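Long-range contact in MmeI (Methylophilus methylotrophus, PDB 5HR4), which probably methylates adenine in DNA with S-adenosyl-L-methionine, as the modification activity of a Type IIL restriction-modification enzyme: residues L194-I204 with V424-M435. Residues are numbered along the deposited sequence; the frame is centred on the assembly and turned at random.
Sequences LFCLFAEDTTI and VALWLTDHQMNM. With CA (calcium ion), chain G.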
loop_
_atom_site.group_PDB
_atom_site.type_symbol
_atom_site.label_atom_id
_atom_site.label_comp_id
_atom_site.label_asym_id
_atom_site.label_seq_id
_atom_site.Cartn_x
_atom_site.Cartn_y
_atom_site.Cartn_z
ATOM N N LEU A 194 14.371 -22.276 12.310
ATOM C CA LEU A 194 13.761 -22.371 10.997
ATOM C C LEU A 194 14.682 -23.096 10.034
ATOM O O LEU A 194 14.246 -23.965 9.268
ATOM C CB LEU A 194 13.443 -20.975 10.487
ATOM C CG LEU A 194 12.756 -20.941 9.138
ATOM C CD1 LEU A 194 11.433 -21.684 9.219
ATOM C CD2 LEU A 194 12.569 -19.489 8.745
ATOM N N PHE A 195 15.967 -22.760 10.072
ATOM C CA PHE A 195 16.920 -23.449 9.213
ATOM C C PHE A 195 16.979 -24.926 9.561
ATOM O O PHE A 195 17.041 -25.779 8.674
ATOM C CB PHE A 195 18.296 -22.804 9.333
ATOM C CG PHE A 195 19.378 -23.554 8.620
ATOM C CD1 PHE A 195 20.013 -24.622 9.225
ATOM C CD2 PHE A 195 19.770 -23.178 7.351
ATOM C CE1 PHE A 195 20.996 -25.311 8.583
ATOM C CE2 PHE A 195 20.766 -23.862 6.696
ATOM C CZ PHE A 195 21.384 -24.933 7.311
ATOM N N CYS A 196 16.952 -25.256 10.844
ATOM C CA CYS A 196 16.976 -26.668 11.198
ATOM C C CYS A 196 15.730 -27.386 10.684
ATOM O O CYS A 196 15.823 -28.524 10.208
ATOM C CB CYS A 196 17.138 -26.832 12.709
ATOM S SG CYS A 196 18.793 -26.384 13.284
ATOM N N LEU A 197 14.556 -26.742 10.756
ATOM C CA LEU A 197 13.350 -27.414 10.284
ATOM C C LEU A 197 13.433 -27.678 8.789
ATOM O O LEU A 197 13.092 -28.768 8.323
ATOM C CB LEU A 197 12.108 -26.595 10.627
ATOM C CG LEU A 197 11.837 -26.509 12.125
ATOM C CD1 LEU A 197 10.829 -25.438 12.399
ATOM C CD2 LEU A 197 11.351 -27.842 12.651
ATOM N N PHE A 198 13.937 -26.709 8.029
ATOM C CA PHE A 198 14.138 -26.915 6.601
ATOM C C PHE A 198 15.206 -27.976 6.333
ATOM O O PHE A 198 15.084 -28.769 5.386
ATOM C CB PHE A 198 14.512 -25.584 5.948
ATOM C CG PHE A 198 14.919 -25.704 4.510
ATOM C CD1 PHE A 198 13.956 -25.764 3.508
ATOM C CD2 PHE A 198 16.265 -25.758 4.153
ATOM C CE1 PHE A 198 14.322 -25.855 2.160
ATOM C CE2 PHE A 198 16.643 -25.850 2.823
ATOM C CZ PHE A 198 15.665 -25.903 1.816
ATOM N N ALA A 199 16.251 -28.017 7.167
ATOM C CA ALA A 199 17.414 -28.838 6.854
ATOM C C ALA A 199 17.125 -30.324 7.009
ATOM O O ALA A 199 17.639 -31.139 6.228
ATOM C CB ALA A 199 18.604 -28.438 7.726
ATOM N N GLU A 200 16.333 -30.716 8.012
ATOM C CA GLU A 200 16.115 -32.149 8.194
ATOM C C GLU A 200 15.184 -32.724 7.129
ATOM O O GLU A 200 15.192 -33.942 6.906
ATOM C CB GLU A 200 15.573 -32.453 9.588
ATOM C CG GLU A 200 14.205 -31.887 9.897
ATOM C CD GLU A 200 13.790 -32.216 11.333
ATOM O OE1 GLU A 200 14.406 -33.157 11.896
ATOM O OE2 GLU A 200 12.863 -31.557 11.890
ATOM N N ASP A 201 14.409 -31.871 6.460
ATOM C CA ASP A 201 13.469 -32.269 5.423
ATOM C C ASP A 201 14.083 -32.199 4.034
ATOM O O ASP A 201 13.396 -32.431 3.033
ATOM C CB ASP A 201 12.226 -31.386 5.494
ATOM C CG ASP A 201 11.328 -31.773 6.617
ATOM O OD1 ASP A 201 11.560 -32.886 7.150
ATOM O OD2 ASP A 201 10.407 -30.987 6.949
ATOM N N THR A 202 15.346 -31.857 3.961
ATOM C CA THR A 202 16.129 -31.881 2.749
ATOM C C THR A 202 17.352 -32.744 3.061
ATOM O O THR A 202 17.389 -33.464 4.074
ATOM C CB THR A 202 16.443 -30.443 2.328
ATOM O OG1 THR A 202 15.200 -29.729 2.176
ATOM C CG2 THR A 202 17.177 -30.424 1.004
ATOM N N THR A 203 18.356 -32.678 2.212
ATOM C CA THR A 203 19.534 -33.499 2.395
ATOM C C THR A 203 20.639 -32.780 3.153
ATOM O O THR A 203 21.785 -33.239 3.132
ATOM C CB THR A 203 20.030 -33.957 1.035
ATOM O OG1 THR A 203 20.140 -32.807 0.184
ATOM C CG2 THR A 203 19.017 -34.930 0.444
ATOM N N ILE A 204 20.324 -31.668 3.818
ATOM C CA ILE A 204 21.347 -30.945 4.562
ATOM C C ILE A 204 21.721 -31.710 5.825
ATOM O O ILE A 204 22.896 -32.013 6.059
ATOM C CB ILE A 204 20.883 -29.518 4.887
ATOM C CG1 ILE A 204 20.648 -28.746 3.594
ATOM C CG2 ILE A 204 21.953 -28.837 5.710
ATOM C CD1 ILE A 204 20.226 -27.325 3.807
ATOM N N VAL A 424 17.953 -15.695 6.164
ATOM C CA VAL A 424 17.756 -17.141 6.049
ATOM C C VAL A 424 16.901 -17.466 4.839
ATOM O O VAL A 424 17.098 -18.496 4.180
ATOM C CB VAL A 424 17.144 -17.719 7.331
ATOM C CG1 VAL A 424 16.614 -19.108 7.079
ATOM C CG2 VAL A 424 18.191 -17.773 8.421
ATOM N N ALA A 425 15.959 -16.592 4.506
ATOM C CA ALA A 425 15.146 -16.826 3.321
ATOM C C ALA A 425 16.018 -16.989 2.079
ATOM O O ALA A 425 15.754 -17.855 1.235
ATOM C CB ALA A 425 14.145 -15.687 3.141
ATOM N N LEU A 426 17.074 -16.185 1.963
ATOM C CA LEU A 426 17.943 -16.287 0.801
ATOM C C LEU A 426 18.740 -17.584 0.810
ATOM O O LEU A 426 18.990 -18.163 -0.245
ATOM C CB LEU A 426 18.866 -15.073 0.726
ATOM C CG LEU A 426 18.190 -13.912 -0.001
ATOM C CD1 LEU A 426 18.850 -12.610 0.308
ATOM C CD2 LEU A 426 18.260 -14.165 -1.497
ATOM N N TRP A 427 19.149 -18.073 1.976
ATOM C CA TRP A 427 19.919 -19.318 1.970
ATOM C C TRP A 427 19.041 -20.532 1.678
ATOM O O TRP A 427 19.463 -21.445 0.959
ATOM C CB TRP A 427 20.639 -19.514 3.291
ATOM C CG TRP A 427 21.902 -18.728 3.435
ATOM C CD1 TRP A 427 22.961 -18.675 2.563
ATOM C CD2 TRP A 427 22.261 -17.918 4.557
ATOM N NE1 TRP A 427 23.945 -17.858 3.073
ATOM C CE2 TRP A 427 23.539 -17.388 4.299
ATOM C CE3 TRP A 427 21.616 -17.584 5.762
ATOM C CZ2 TRP A 427 24.180 -16.548 5.197
ATOM C CZ3 TRP A 427 22.247 -16.756 6.640
ATOM C CH2 TRP A 427 23.515 -16.238 6.356
ATOM N N LEU A 428 17.829 -20.575 2.243
ATOM C CA LEU A 428 16.913 -21.671 1.934
ATOM C C LEU A 428 16.561 -21.688 0.448
ATOM O O LEU A 428 16.534 -22.754 -0.183
ATOM C CB LEU A 428 15.640 -21.564 2.778
ATOM C CG LEU A 428 15.753 -21.348 4.295
ATOM C CD1 LEU A 428 14.364 -21.326 4.957
ATOM C CD2 LEU A 428 16.686 -22.370 4.956
ATOM N N THR A 429 16.306 -20.516 -0.135
ATOM C CA THR A 429 16.063 -20.480 -1.570
ATOM C C THR A 429 17.292 -20.956 -2.333
ATOM O O THR A 429 17.175 -21.740 -3.285
ATOM C CB THR A 429 15.648 -19.080 -2.024
ATOM O OG1 THR A 429 14.733 -18.512 -1.072
ATOM C CG2 THR A 429 14.946 -19.182 -3.353
ATOM N N ASP A 430 18.477 -20.515 -1.914
ATOM C CA ASP A 430 19.712 -21.045 -2.482
ATOM C C ASP A 430 19.697 -22.561 -2.481
ATOM O O ASP A 430 19.838 -23.196 -3.532
ATOM C CB ASP A 430 20.921 -20.532 -1.698
ATOM C CG ASP A 430 22.236 -21.092 -2.221
ATOM O OD1 ASP A 430 22.672 -20.639 -3.303
ATOM O OD2 ASP A 430 22.842 -21.968 -1.553
ATOM N N HIS A 431 19.492 -23.170 -1.308
ATOM C CA HIS A 431 19.504 -24.630 -1.266
ATOM C C HIS A 431 18.383 -25.233 -2.097
ATOM O O HIS A 431 18.585 -26.257 -2.756
ATOM C CB HIS A 431 19.381 -25.144 0.144
ATOM C CG HIS A 431 19.619 -26.611 0.243
ATOM N ND1 HIS A 431 20.813 -27.189 -0.140
ATOM C CD2 HIS A 431 18.833 -27.620 0.687
ATOM C CE1 HIS A 431 20.754 -28.491 0.067
ATOM N NE2 HIS A 431 19.562 -28.780 0.561
ATOM N N GLN A 432 17.181 -24.647 -2.041
ATOM C CA GLN A 432 16.094 -25.144 -2.877
ATOM C C GLN A 432 16.498 -25.174 -4.344
ATOM O O GLN A 432 16.249 -26.162 -5.040
ATOM C CB GLN A 432 14.840 -24.296 -2.684
ATOM C CG GLN A 432 13.902 -24.854 -1.622
ATOM C CD GLN A 432 12.799 -23.895 -1.286
ATOM O OE1 GLN A 432 12.915 -22.697 -1.549
ATOM N NE2 GLN A 432 11.705 -24.412 -0.718
ATOM N N MET A 433 17.168 -24.119 -4.818
ATOM C CA MET A 433 17.611 -24.086 -6.203
ATOM C C MET A 433 18.777 -25.038 -6.445
ATOM O O MET A 433 18.829 -25.708 -7.489
ATOM C CB MET A 433 17.982 -22.662 -6.605
ATOM C CG MET A 433 16.805 -21.716 -6.574
ATOM S SD MET A 433 15.348 -22.338 -7.465
ATOM C CE MET A 433 16.030 -22.562 -9.088
ATOM N N ASN A 434 19.726 -25.117 -5.509
ATOM C CA ASN A 434 20.811 -26.077 -5.684
ATOM C C ASN A 434 20.257 -27.485 -5.848
ATOM O O ASN A 434 20.760 -28.263 -6.670
ATOM C CB ASN A 434 21.802 -26.011 -4.511
ATOM C CG ASN A 434 22.395 -24.630 -4.334
ATOM O OD1 ASN A 434 22.526 -23.875 -5.293
ATOM N ND2 ASN A 434 22.723 -24.273 -3.095
ATOM N N MET A 435 19.201 -27.820 -5.095
ATOM C CA MET A 435 18.573 -29.123 -5.277
ATOM C C MET A 435 17.919 -29.225 -6.655
ATOM O O MET A 435 17.961 -30.287 -7.290
ATOM C CB MET A 435 17.543 -29.396 -4.171
ATOM C CG MET A 435 18.098 -29.773 -2.779
ATOM S SD MET A 435 19.519 -30.915 -2.678
ATOM C CE MET A 435 18.938 -32.297 -3.688
HETATM CA CA CA G . 9.802 -32.486 8.770
HETATM O O HOH W 1 11.100 -34.005 10.110
#
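Thr-203 OG1 shares a hydrogen bond with Tyr-444 OH, outside the pair, and across it lies against Met-435 SD at 3.5 Å, near the edge of the His-431 imidazole. These residues close one end of a parallel helix pair that joins the helical spacer to the Rossmann-like methyltransferase domain: the axes of 194-200 and 424-435 run only 9° from parallel and come within 10.9 Å. His-431 reaches across from the methyltransferase side toward residues 202-204, which follow the spacer helix. Ile-204 CG1 sits over one imidazole face, 3.5 Å from the centroid of the His-431 ring, and Met-435 CG of the next helical turn lies over the opposite face, so the ring is held between two aliphatic groups with the Thr-202 methyl at its edge. Phe-198 meets the same imidazole rim to rim, the planes 86° apart and the centroids of the Phe-198 and His-431 rings separated by 5.8 Å. The Phe-198 ring is swung to the far side of CB from its own N (chi1 172°), which carries it out toward the partner helix. There Leu-428 CB stands over its centre, 4.3 Å from the Phe-198 centroid, in a CH-pi contact, and Thr-202 OG1 lies over its other face. Gln-432 CG touches the Phe-198 edge, its NE2 hydrogen-bonded to Ser-288 O. Leu-428 CD2 also meets Phe-195, and Leu-261 touches Phe-195 and Val-424. On the spacer side, calcium is bound by Gln-158 OE1, backbone O of Cys-283 and Leu-285, a water, and Asp-201 OD1 and OD2, each 2.4 Å from the ion.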